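Local coordinates for PrgZ (Enterococcus faecalis, PDB 4FAJ), which serves as a membrane-anchored extracellular pheromone receptor that binds its peptide as a substrate-binding protein and probably hands it on for peptide import, at residues 94-102 against 547-558; 66-75 against 80-91. All coordinates share one frame; numbering follows the deposited sequence.

Interaction 1. Residues 94-102 against 547-558; sequences LYRLDEKNQ and LMHSIGAKYDYK. With GOL (glycerol), chain D.
The His549 imidazole carries Leu97 CD1 on one face, displaced toward the rim, while Asn101 OD1 and Asp98 O stand at its edge. His549 ND1 donates to Asn101 OD1 over 2.8 Å, nearly straight at 165° and in the ring plane; the amide plane is turned 54° from the ring. His549 CE1 points at Asp98 O, 3.3 Å away. The Arg96 guanidinium has Lys558 CD over one face, and a water at its edge accepts from Arg96 NE at 2.8 Å and from Lys558 NZ as well. Arg96 NH1 forms a salt bridge with Asp556 OD2, 3.2 Å long and clearly bent; the guanidinium and carboxylate planes are 23° apart, yet the donor meets the oxygen from above the carboxylate plane. With CG anti to the backbone N and a bend at chi3, the Arg96 chain crosses Asp556 at about a right angle, CD beside OD2. Arg96 NH2 has a second acidic partner in Glu92, and Lys558 NZ binds Asp263, a zinc ligand. Between the two groups, one water joins Leu97 O, His549 NE2 and Asp556 OD2. The Leu97 and Ile551 side chains cross at about a right angle, CD1 4.0 Å from CG1, and Ile551 CD1 touches Asn101 CB. A glycerol, probably from the crystallisation liquor, takes Leu97 N on O2 and Ala553 N on O1. Within the type I turn 98-101, Asp98 OD1 accepts Lys100 N, an Asx turn, and Gln102 N from the opposite face of the carboxylate. The C-terminal hairpin 547-556 is thus fastened to the 95-97 hairpin: the Asn101 bond fixes the histidine's rotation and places a proton on ND1, while Glu92 and Asp556 probably balance Arg96, and Asp263 Lys558.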
loop_
_atom_site.group_PDB
_atom_site.type_symbol
_atom_site.label_atom_id
_atom_site.label_comp_id
_atom_site.label_asym_id
_atom_site.label_seq_id
_atom_site.Cartn_x
_atom_site.Cartn_y
_atom_site.Cartn_z
ATOM N N LEU A 94 10.357 1.229 -15.136
ATOM C CA LEU A 94 11.725 0.885 -15.513
ATOM C C LEU A 94 12.090 -0.540 -15.095
ATOM O O LEU A 94 12.789 -1.248 -15.840
ATOM C CB LEU A 94 12.714 1.875 -14.914
ATOM C CG LEU A 94 12.657 3.290 -15.505
ATOM C CD1 LEU A 94 13.480 4.249 -14.667
ATOM C CD2 LEU A 94 13.126 3.304 -16.957
ATOM N N TYR A 95 11.632 -0.925 -13.900
ATOM C CA TYR A 95 11.856 -2.253 -13.332
ATOM C C TYR A 95 10.527 -2.873 -12.865
ATOM O O TYR A 95 9.535 -2.170 -12.613
ATOM C CB TYR A 95 12.892 -2.190 -12.181
ATOM C CG TYR A 95 14.175 -1.582 -12.654
ATOM C CD1 TYR A 95 15.143 -2.363 -13.272
ATOM C CD2 TYR A 95 14.382 -0.206 -12.592
ATOM C CE1 TYR A 95 16.291 -1.804 -13.772
ATOM C CE2 TYR A 95 15.539 0.364 -13.095
ATOM C CZ TYR A 95 16.485 -0.436 -13.681
ATOM O OH TYR A 95 17.626 0.103 -14.199
ATOM N N ARG A 96 10.527 -4.203 -12.802
ATOM C CA ARG A 96 9.377 -5.018 -12.406
ATOM C C ARG A 96 9.900 -6.112 -11.469
ATOM O O ARG A 96 10.928 -6.737 -11.761
ATOM C CB ARG A 96 8.747 -5.662 -13.642
ATOM C CG ARG A 96 7.513 -6.536 -13.360
ATOM C CD ARG A 96 7.199 -7.427 -14.542
ATOM N NE ARG A 96 6.731 -6.684 -15.719
ATOM C CZ ARG A 96 5.483 -6.251 -15.915
ATOM N NH1 ARG A 96 4.524 -6.464 -15.011
ATOM N NH2 ARG A 96 5.185 -5.601 -17.034
ATOM N N LEU A 97 9.199 -6.341 -10.356
ATOM C CA LEU A 97 9.625 -7.356 -9.391
ATOM C C LEU A 97 9.525 -8.765 -9.948
ATOM O O LEU A 97 8.562 -9.116 -10.651
ATOM C CB LEU A 97 8.823 -7.260 -8.083
ATOM C CG LEU A 97 8.946 -5.971 -7.273
ATOM C CD1 LEU A 97 8.308 -6.203 -5.893
ATOM C CD2 LEU A 97 10.389 -5.447 -7.136
ATOM N N ASP A 98 10.536 -9.570 -9.649
ATOM C CA ASP A 98 10.520 -10.983 -9.995
ATOM C C ASP A 98 9.901 -11.800 -8.860
ATOM O O ASP A 98 9.456 -11.248 -7.857
ATOM C CB ASP A 98 11.934 -11.493 -10.351
ATOM C CG ASP A 98 12.914 -11.454 -9.174
ATOM O OD1 ASP A 98 12.481 -11.317 -8.003
ATOM O OD2 ASP A 98 14.138 -11.555 -9.441
ATOM N N GLU A 99 9.891 -13.117 -9.030
ATOM C CA GLU A 99 9.284 -14.030 -8.061
ATOM C C GLU A 99 9.887 -13.945 -6.651
ATOM O O GLU A 99 9.261 -14.378 -5.675
ATOM C CB GLU A 99 9.313 -15.477 -8.595
ATOM C CG GLU A 99 10.708 -16.103 -8.787
ATOM C CD GLU A 99 11.414 -15.663 -10.068
ATOM O OE1 GLU A 99 10.886 -14.772 -10.790
ATOM O OE2 GLU A 99 12.508 -16.214 -10.352
ATOM N N LYS A 100 11.087 -13.379 -6.542
ATOM C CA LYS A 100 11.742 -13.171 -5.252
ATOM C C LYS A 100 11.640 -11.730 -4.783
ATOM O O LYS A 100 12.362 -11.318 -3.882
ATOM C CB LYS A 100 13.213 -13.591 -5.345
ATOM C CG LYS A 100 13.380 -15.070 -5.652
ATOM C CD LYS A 100 14.825 -15.526 -5.513
ATOM C CE LYS A 100 14.907 -17.024 -5.262
ATOM N NZ LYS A 100 14.230 -17.820 -6.329
ATOM N N ASN A 101 10.725 -10.968 -5.388
ATOM C CA ASN A 101 10.517 -9.558 -5.054
ATOM C C ASN A 101 11.733 -8.657 -5.305
ATOM O O ASN A 101 11.899 -7.629 -4.644
ATOM C CB ASN A 101 10.004 -9.409 -3.614
ATOM C CG ASN A 101 8.714 -10.175 -3.378
ATOM O OD1 ASN A 101 7.922 -10.380 -4.302
ATOM N ND2 ASN A 101 8.488 -10.590 -2.133
ATOM N N GLN A 102 12.552 -9.028 -6.287
ATOM C CA GLN A 102 13.732 -8.242 -6.657
ATOM C C GLN A 102 13.495 -7.521 -7.987
ATOM O O GLN A 102 12.971 -8.124 -8.934
ATOM C CB GLN A 102 14.956 -9.145 -6.783
ATOM C CG GLN A 102 15.214 -10.018 -5.571
ATOM C CD GLN A 102 16.002 -9.323 -4.473
ATOM O OE1 GLN A 102 15.928 -8.106 -4.298
ATOM N NE2 GLN A 102 16.771 -10.105 -3.726
ATOM N N LEU A 547 2.079 -14.243 -10.651
ATOM C CA LEU A 547 3.084 -13.861 -9.662
ATOM C C LEU A 547 2.371 -13.107 -8.522
ATOM O O LEU A 547 1.665 -12.140 -8.771
ATOM C CB LEU A 547 4.145 -12.975 -10.309
ATOM C CG LEU A 547 5.599 -13.355 -10.135
ATOM C CD1 LEU A 547 5.836 -14.759 -10.707
ATOM C CD2 LEU A 547 6.496 -12.330 -10.823
ATOM N N MET A 548 2.543 -13.566 -7.290
ATOM C CA MET A 548 1.953 -12.914 -6.119
ATOM C C MET A 548 3.088 -12.341 -5.258
ATOM O O MET A 548 4.035 -13.055 -4.959
ATOM C CB MET A 548 1.139 -13.932 -5.322
ATOM C CG MET A 548 0.324 -13.343 -4.179
ATOM S SD MET A 548 -0.623 -14.599 -3.284
ATOM C CE MET A 548 -1.625 -13.567 -2.239
ATOM N N HIS A 549 3.001 -11.064 -4.879
ATOM C CA HIS A 549 4.072 -10.390 -4.150
ATOM C C HIS A 549 3.614 -10.031 -2.733
ATOM O O HIS A 549 2.511 -9.496 -2.555
ATOM C CB HIS A 549 4.490 -9.108 -4.881
ATOM C CG HIS A 549 5.003 -9.333 -6.271
ATOM N ND1 HIS A 549 6.236 -9.893 -6.526
ATOM C CD2 HIS A 549 4.467 -9.038 -7.479
ATOM C CE1 HIS A 549 6.427 -9.961 -7.832
ATOM N NE2 HIS A 549 5.374 -9.442 -8.435
ATOM N N SER A 550 4.454 -10.302 -1.733
ATOM C CA SER A 550 4.171 -9.876 -0.347
ATOM C C SER A 550 4.485 -8.378 -0.104
ATOM O O SER A 550 4.092 -7.810 0.928
ATOM C CB SER A 550 4.941 -10.739 0.638
ATOM O OG SER A 550 6.327 -10.675 0.368
ATOM N N ILE A 551 5.198 -7.761 -1.043
ATOM C CA ILE A 551 5.447 -6.316 -1.054
ATOM C C ILE A 551 5.041 -5.708 -2.411
ATOM O O ILE A 551 5.044 -6.395 -3.436
ATOM C CB ILE A 551 6.941 -5.957 -0.781
ATOM C CG1 ILE A 551 7.853 -6.433 -1.917
ATOM C CG2 ILE A 551 7.423 -6.529 0.538
ATOM C CD1 ILE A 551 9.326 -6.036 -1.728
ATOM N N GLY A 552 4.711 -4.424 -2.409
ATOM C CA GLY A 552 4.354 -3.705 -3.631
ATOM C C GLY A 552 3.019 -4.157 -4.192
ATOM O O GLY A 552 2.152 -4.644 -3.458
ATOM N N ALA A 553 2.854 -4.001 -5.502
ATOM C CA ALA A 553 1.614 -4.390 -6.169
ATOM C C ALA A 553 1.465 -5.908 -6.045
ATOM O O ALA A 553 2.363 -6.638 -6.418
ATOM C CB ALA A 553 1.645 -3.963 -7.626
ATOM N N LYS A 554 0.334 -6.371 -5.523
ATOM C CA LYS A 554 0.188 -7.760 -5.082
ATOM C C LYS A 554 0.230 -8.803 -6.203
ATOM O O LYS A 554 0.786 -9.894 -6.005
ATOM C CB LYS A 554 -1.108 -7.941 -4.289
ATOM C CG LYS A 554 -1.233 -9.308 -3.615
ATOM C CD LYS A 554 -2.522 -9.431 -2.808
ATOM C CE LYS A 554 -2.493 -8.636 -1.518
ATOM N NZ LYS A 554 -3.530 -9.148 -0.533
ATOM N N TYR A 555 -0.378 -8.505 -7.351
ATOM C CA TYR A 555 -0.476 -9.508 -8.425
ATOM C C TYR A 555 0.122 -9.015 -9.731
ATOM O O TYR A 555 -0.082 -7.866 -10.113
ATOM C CB TYR A 555 -1.935 -9.934 -8.659
ATOM C CG TYR A 555 -2.544 -10.692 -7.501
ATOM C CD1 TYR A 555 -2.150 -11.994 -7.223
ATOM C CD2 TYR A 555 -3.503 -10.104 -6.674
ATOM C CE1 TYR A 555 -2.685 -12.700 -6.162
ATOM C CE2 TYR A 555 -4.063 -10.816 -5.601
ATOM C CZ TYR A 555 -3.637 -12.113 -5.357
ATOM O OH TYR A 555 -4.156 -12.854 -4.320
ATOM N N ASP A 556 0.864 -9.899 -10.396
ATOM C CA ASP A 556 1.347 -9.675 -11.751
ATOM C C ASP A 556 0.815 -10.802 -12.639
ATOM O O ASP A 556 1.199 -11.970 -12.496
ATOM C CB ASP A 556 2.877 -9.640 -11.787
ATOM C CG ASP A 556 3.428 -9.260 -13.160
ATOM O OD1 ASP A 556 2.630 -9.092 -14.106
ATOM O OD2 ASP A 556 4.663 -9.105 -13.280
ATOM N N TYR A 557 -0.087 -10.437 -13.538
ATOM C CA TYR A 557 -0.752 -11.392 -14.416
ATOM C C TYR A 557 -0.082 -11.526 -15.793
ATOM O O TYR A 557 -0.598 -12.222 -16.668
ATOM C CB TYR A 557 -2.197 -10.954 -14.613
ATOM C CG TYR A 557 -2.961 -10.758 -13.321
ATOM C CD1 TYR A 557 -3.179 -11.814 -12.458
ATOM C CD2 TYR A 557 -3.485 -9.511 -12.976
ATOM C CE1 TYR A 557 -3.897 -11.641 -11.271
ATOM C CE2 TYR A 557 -4.191 -9.331 -11.809
ATOM C CZ TYR A 557 -4.408 -10.405 -10.961
ATOM O OH TYR A 557 -5.114 -10.225 -9.792
ATOM N N LYS A 558 1.060 -10.866 -15.982
ATOM C CA LYS A 558 1.713 -10.796 -17.286
ATOM C C LYS A 558 1.829 -12.165 -17.972
ATOM O O LYS A 558 1.500 -12.301 -19.144
ATOM C CB LYS A 558 3.110 -10.170 -17.158
ATOM C CG LYS A 558 3.942 -10.216 -18.454
ATOM C CD LYS A 558 5.252 -9.426 -18.305
ATOM C CE LYS A 558 6.187 -9.708 -19.456
ATOM N NZ LYS A 558 7.508 -9.060 -19.259
HETATM C C1 GOL D . 5.542 -4.485 -8.056
HETATM O O1 GOL D . 5.308 -3.427 -7.143
HETATM C C2 GOL D . 6.370 -4.013 -9.256
HETATM O O2 GOL D . 6.704 -5.117 -10.083
HETATM C C3 GOL D . 5.550 -3.008 -10.068
HETATM O O3 GOL D . 6.293 -2.565 -11.202
HETATM O O HOH W 1 1.585 -7.201 -15.945
HETATM O O HOH W 2 8.482 -6.702 -17.905
HETATM O O HOH W 3 5.866 -8.542 -11.006
HETATM O O HOH W 4 6.706 -13.398 -5.122
HETATM O O HOH W 5 6.226 -12.544 -2.347
#

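Interaction 2. Residues 66-75 against 80-91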
loop_
_atom_site.group_PDB
_atom_site.type_symbol
_atom_site.label_atom_id
_atom_site.label_comp_id
_atom_site.label_asym_id
_atom_site.label_seq_id
_atom_site.Cartn_x
_atom_site.Cartn_y
_atom_site.Cartn_z
ATOM N N ALA A 66 -11.484 -8.474 -6.559
ATOM C CA ALA A 66 -10.861 -7.259 -6.034
ATOM C C ALA A 66 -11.619 -6.884 -4.769
ATOM O O ALA A 66 -12.789 -7.261 -4.616
ATOM C CB ALA A 66 -10.955 -6.127 -7.068
ATOM N N GLY A 67 -10.973 -6.133 -3.879
ATOM C CA GLY A 67 -11.582 -5.762 -2.593
ATOM C C GLY A 67 -12.352 -4.447 -2.607
ATOM O O GLY A 67 -13.238 -4.242 -1.775
ATOM N N THR A 68 -12.009 -3.549 -3.539
ATOM C CA THR A 68 -12.683 -2.249 -3.672
ATOM C C THR A 68 -12.741 -1.850 -5.143
ATOM O O THR A 68 -12.041 -2.446 -5.957
ATOM C CB THR A 68 -11.928 -1.108 -2.934
ATOM O OG1 THR A 68 -10.758 -0.741 -3.684
ATOM C CG2 THR A 68 -11.534 -1.491 -1.487
ATOM N N PRO A 69 -13.556 -0.828 -5.486
ATOM C CA PRO A 69 -13.445 -0.251 -6.827
ATOM C C PRO A 69 -12.081 0.384 -7.051
ATOM O O PRO A 69 -11.364 0.681 -6.098
ATOM C CB PRO A 69 -14.538 0.820 -6.851
ATOM C CG PRO A 69 -15.518 0.386 -5.739
ATOM C CD PRO A 69 -14.613 -0.168 -4.698
ATOM N N VAL A 70 -11.723 0.564 -8.315
ATOM C CA VAL A 70 -10.514 1.292 -8.674
ATOM C C VAL A 70 -10.681 2.728 -8.208
ATOM O O VAL A 70 -11.747 3.297 -8.378
ATOM C CB VAL A 70 -10.288 1.235 -10.192
ATOM C CG1 VAL A 70 -9.226 2.239 -10.624
ATOM C CG2 VAL A 70 -9.898 -0.194 -10.608
ATOM N N GLN A 71 -9.643 3.297 -7.599
ATOM C CA GLN A 71 -9.687 4.657 -7.074
ATOM C C GLN A 71 -8.916 5.677 -7.936
ATOM O O GLN A 71 -9.331 6.832 -8.035
ATOM C CB GLN A 71 -9.125 4.690 -5.664
ATOM C CG GLN A 71 -9.815 3.774 -4.698
ATOM C CD GLN A 71 -11.248 4.189 -4.461
ATOM O OE1 GLN A 71 -11.510 5.333 -4.103
ATOM N NE2 GLN A 71 -12.176 3.267 -4.653
ATOM N N SER A 72 -7.820 5.243 -8.563
ATOM C CA SER A 72 -7.018 6.104 -9.423
ATOM C C SER A 72 -6.479 5.342 -10.638
ATOM O O SER A 72 -6.173 4.145 -10.546
ATOM C CB SER A 72 -5.853 6.709 -8.617
ATOM O OG SER A 72 -4.960 7.421 -9.454
ATOM N N LEU A 73 -6.390 6.041 -11.768
ATOM C CA LEU A 73 -5.732 5.536 -12.969
ATOM C C LEU A 73 -4.460 6.335 -13.292
ATOM O O LEU A 73 -3.940 6.260 -14.414
ATOM C CB LEU A 73 -6.696 5.586 -14.155
ATOM C CG LEU A 73 -8.009 4.825 -14.020
ATOM C CD1 LEU A 73 -8.897 5.094 -15.233
ATOM C CD2 LEU A 73 -7.727 3.344 -13.877
ATOM N N ASP A 74 -3.970 7.097 -12.318
ATOM C CA ASP A 74 -2.820 7.986 -12.506
ATOM C C ASP A 74 -1.693 7.600 -11.536
ATOM O O ASP A 74 -1.853 7.708 -10.315
ATOM C CB ASP A 74 -3.245 9.435 -12.284
ATOM C CG ASP A 74 -2.123 10.448 -12.542
ATOM O OD1 ASP A 74 -0.975 10.075 -12.882
ATOM O OD2 ASP A 74 -2.402 11.654 -12.385
ATOM N N PRO A 75 -0.532 7.186 -12.080
ATOM C CA PRO A 75 0.642 6.881 -11.253
ATOM C C PRO A 75 0.938 7.916 -10.166
ATOM O O PRO A 75 1.362 7.565 -9.063
ATOM C CB PRO A 75 1.787 6.866 -12.280
ATOM C CG PRO A 75 1.155 6.402 -13.524
ATOM C CD PRO A 75 -0.233 7.018 -13.518
ATOM N N ASP A 80 -3.696 3.199 -3.228
ATOM C CA ASP A 80 -4.428 2.034 -2.697
ATOM C C ASP A 80 -4.123 0.763 -3.496
ATOM O O ASP A 80 -3.804 0.838 -4.687
ATOM C CB ASP A 80 -5.937 2.300 -2.743
ATOM C CG ASP A 80 -6.470 2.260 -4.147
ATOM O OD1 ASP A 80 -6.213 3.252 -4.868
ATOM O OD2 ASP A 80 -7.083 1.228 -4.535
ATOM N N GLN A 81 -4.253 -0.404 -2.846
ATOM C CA GLN A 81 -3.877 -1.674 -3.462
ATOM C C GLN A 81 -4.631 -1.998 -4.733
ATOM O O GLN A 81 -4.025 -2.477 -5.678
ATOM C CB GLN A 81 -3.998 -2.873 -2.498
ATOM C CG GLN A 81 -3.516 -4.247 -3.125
ATOM C CD GLN A 81 -2.033 -4.279 -3.640
ATOM O OE1 GLN A 81 -1.756 -4.121 -4.854
ATOM N NE2 GLN A 81 -1.088 -4.511 -2.721
ATOM N N THR A 82 -5.941 -1.765 -4.781
ATOM C CA THR A 82 -6.700 -2.114 -6.000
ATOM C C THR A 82 -6.225 -1.321 -7.219
ATOM O O THR A 82 -6.041 -1.885 -8.304
ATOM C CB THR A 82 -8.206 -1.889 -5.841
ATOM O OG1 THR A 82 -8.700 -2.630 -4.711
ATOM C CG2 THR A 82 -8.968 -2.298 -7.113
ATOM N N SER A 83 -6.057 -0.015 -7.055
ATOM C CA SER A 83 -5.561 0.821 -8.157
ATOM C C SER A 83 -4.135 0.426 -8.565
ATOM O O SER A 83 -3.795 0.406 -9.749
ATOM C CB SER A 83 -5.589 2.290 -7.764
ATOM O OG SER A 83 -6.880 2.690 -7.352
ATOM N N ILE A 84 -3.307 0.094 -7.583
ATOM C CA ILE A 84 -1.902 -0.214 -7.840
ATOM C C ILE A 84 -1.723 -1.557 -8.554
ATOM O O ILE A 84 -0.936 -1.643 -9.496
ATOM C CB ILE A 84 -1.071 -0.101 -6.558
ATOM C CG1 ILE A 84 -0.853 1.381 -6.242
ATOM C CG2 ILE A 84 0.265 -0.825 -6.699
ATOM C CD1 ILE A 84 -0.231 1.630 -4.876
ATOM N N THR A 85 -2.453 -2.590 -8.134
ATOM C CA THR A 85 -2.493 -3.839 -8.901
ATOM C C THR A 85 -2.955 -3.650 -10.363
ATOM O O THR A 85 -2.361 -4.225 -11.293
ATOM C CB THR A 85 -3.371 -4.902 -8.201
ATOM O OG1 THR A 85 -2.695 -5.363 -7.019
ATOM C CG2 THR A 85 -3.635 -6.104 -9.135
ATOM N N LEU A 86 -3.992 -2.841 -10.582
ATOM C CA LEU A 86 -4.429 -2.586 -11.951
ATOM C C LEU A 86 -3.314 -1.902 -12.745
ATOM O O LEU A 86 -2.982 -2.321 -13.855
ATOM C CB LEU A 86 -5.675 -1.719 -11.991
ATOM C CG LEU A 86 -6.116 -1.277 -13.390
ATOM C CD1 LEU A 86 -6.415 -2.477 -14.277
ATOM C CD2 LEU A 86 -7.337 -0.358 -13.250
ATOM N N LEU A 87 -2.736 -0.855 -12.169
ATOM C CA LEU A 87 -1.670 -0.106 -12.850
ATOM C C LEU A 87 -0.429 -0.977 -13.092
ATOM O O LEU A 87 0.224 -0.844 -14.136
ATOM C CB LEU A 87 -1.309 1.188 -12.093
ATOM C CG LEU A 87 -2.284 2.363 -12.200
ATOM C CD1 LEU A 87 -1.783 3.568 -11.361
ATOM C CD2 LEU A 87 -2.534 2.793 -13.629
ATOM N N ALA A 88 -0.110 -1.883 -12.165
ATOM C CA ALA A 88 1.017 -2.807 -12.360
ATOM C C ALA A 88 0.798 -3.740 -13.562
ATOM O O ALA A 88 1.754 -4.277 -14.118
ATOM C CB ALA A 88 1.292 -3.614 -11.082
ATOM N N ASN A 89 -0.456 -3.881 -13.984
ATOM C CA ASN A 89 -0.833 -4.779 -15.082
ATOM C C ASN A 89 -1.230 -4.093 -16.412
ATOM O O ASN A 89 -1.061 -4.697 -17.488
ATOM C CB ASN A 89 -1.924 -5.721 -14.593
ATOM C CG ASN A 89 -1.389 -6.769 -13.652
ATOM O OD1 ASN A 89 -0.770 -7.741 -14.085
ATOM N ND2 ASN A 89 -1.623 -6.589 -12.355
ATOM N N VAL A 90 -1.726 -2.853 -16.356
ATOM C CA VAL A 90 -1.971 -2.084 -17.579
ATOM C C VAL A 90 -0.853 -1.090 -17.901
ATOM O O VAL A 90 -0.784 -0.582 -19.018
ATOM C CB VAL A 90 -3.392 -1.413 -17.618
ATOM C CG1 VAL A 90 -4.488 -2.481 -17.510
ATOM C CG2 VAL A 90 -3.540 -0.331 -16.534
ATOM N N MET A 91 0.050 -0.853 -16.946
ATOM C CA MET A 91 1.222 -0.023 -17.166
ATOM C C MET A 91 2.494 -0.793 -16.785
ATOM O O MET A 91 2.432 -1.954 -16.359
ATOM C CB MET A 91 1.124 1.290 -16.373
ATOM C CG MET A 91 -0.006 2.188 -16.822
ATOM S SD MET A 91 0.124 3.857 -16.191
ATOM C CE MET A 91 1.380 4.577 -17.263
HETATM O O HOH W 6 -8.321 -5.400 -4.734
HETATM O O HOH W 7 -7.985 -0.340 -2.615
#
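Hydrogen bonds concentrate on Ser83 OG, which accepts Gln71 N at 2.8 Å and Ser72 N at 3.0 Å and gives its own proton to Asp80 OD1, on the syn lone pair. Asp80 is the N-cap of helix 81-90: its other oxygen, OD2, takes Ser83 N at 3.0 Å. Ser83 OG lies beside its backbone N (chi1 -56°), close to both the cap and the loop amides. Gln71 CB and CG pack on the Asp80 carboxylate, the side chains crossing at about a right angle. Nearby, Thr68 OG1 and Thr82 OG1 lie 3.0 Å apart. One water spans Gly67 N and Thr82 OG1, another Thr68 OG1 and Asp80 OD2. Within the loop, Pro69 O is reached from opposite faces by Thr68 OG1 and Gln71 NE2.

Apolar contacts follow along the helix. Leu86 CD2 meets Val70 CG2 at 3.7 Å, these side chains also crossing about perpendicularly, and touches Leu73 CD2 at 3.8 Å. Leu87 packs on the loop backbone, CD2 against Leu73 O and CD1 against Pro75 N. At the far end the Pro75 ring is met at CG by Met91 SD, 3.8 Å away.

Trp253 and Ile255 of strand 252-257 add to this packing, and Thr68 touches the bound peptide. One serine oxygen therefore couples two loop amides to the helix cap, and three hydrogen bonds satisfy it in a buried setting.

From the N terminus, strand 61-66 leads into the loop 66-75, which interaction 2 folds back on helix 81-90, closing a short loop with only four residues between its segments. The chain then runs on into strand 95-97, where interaction 1 receives segment 547-558, with its hairpin 547-556, across 444 intervening residues. The contacts are in series, neither nested nor crossed, with centres about 14 Å apart. Helix 81-90 connects them: Asn89 binds Tyr555 O and Tyr557 N, Gln81 OE1 takes Lys554 N, and Ala88 packs on Ala553. Loop, helix and early hairpin are thereby tied to the C-terminal part of the chain.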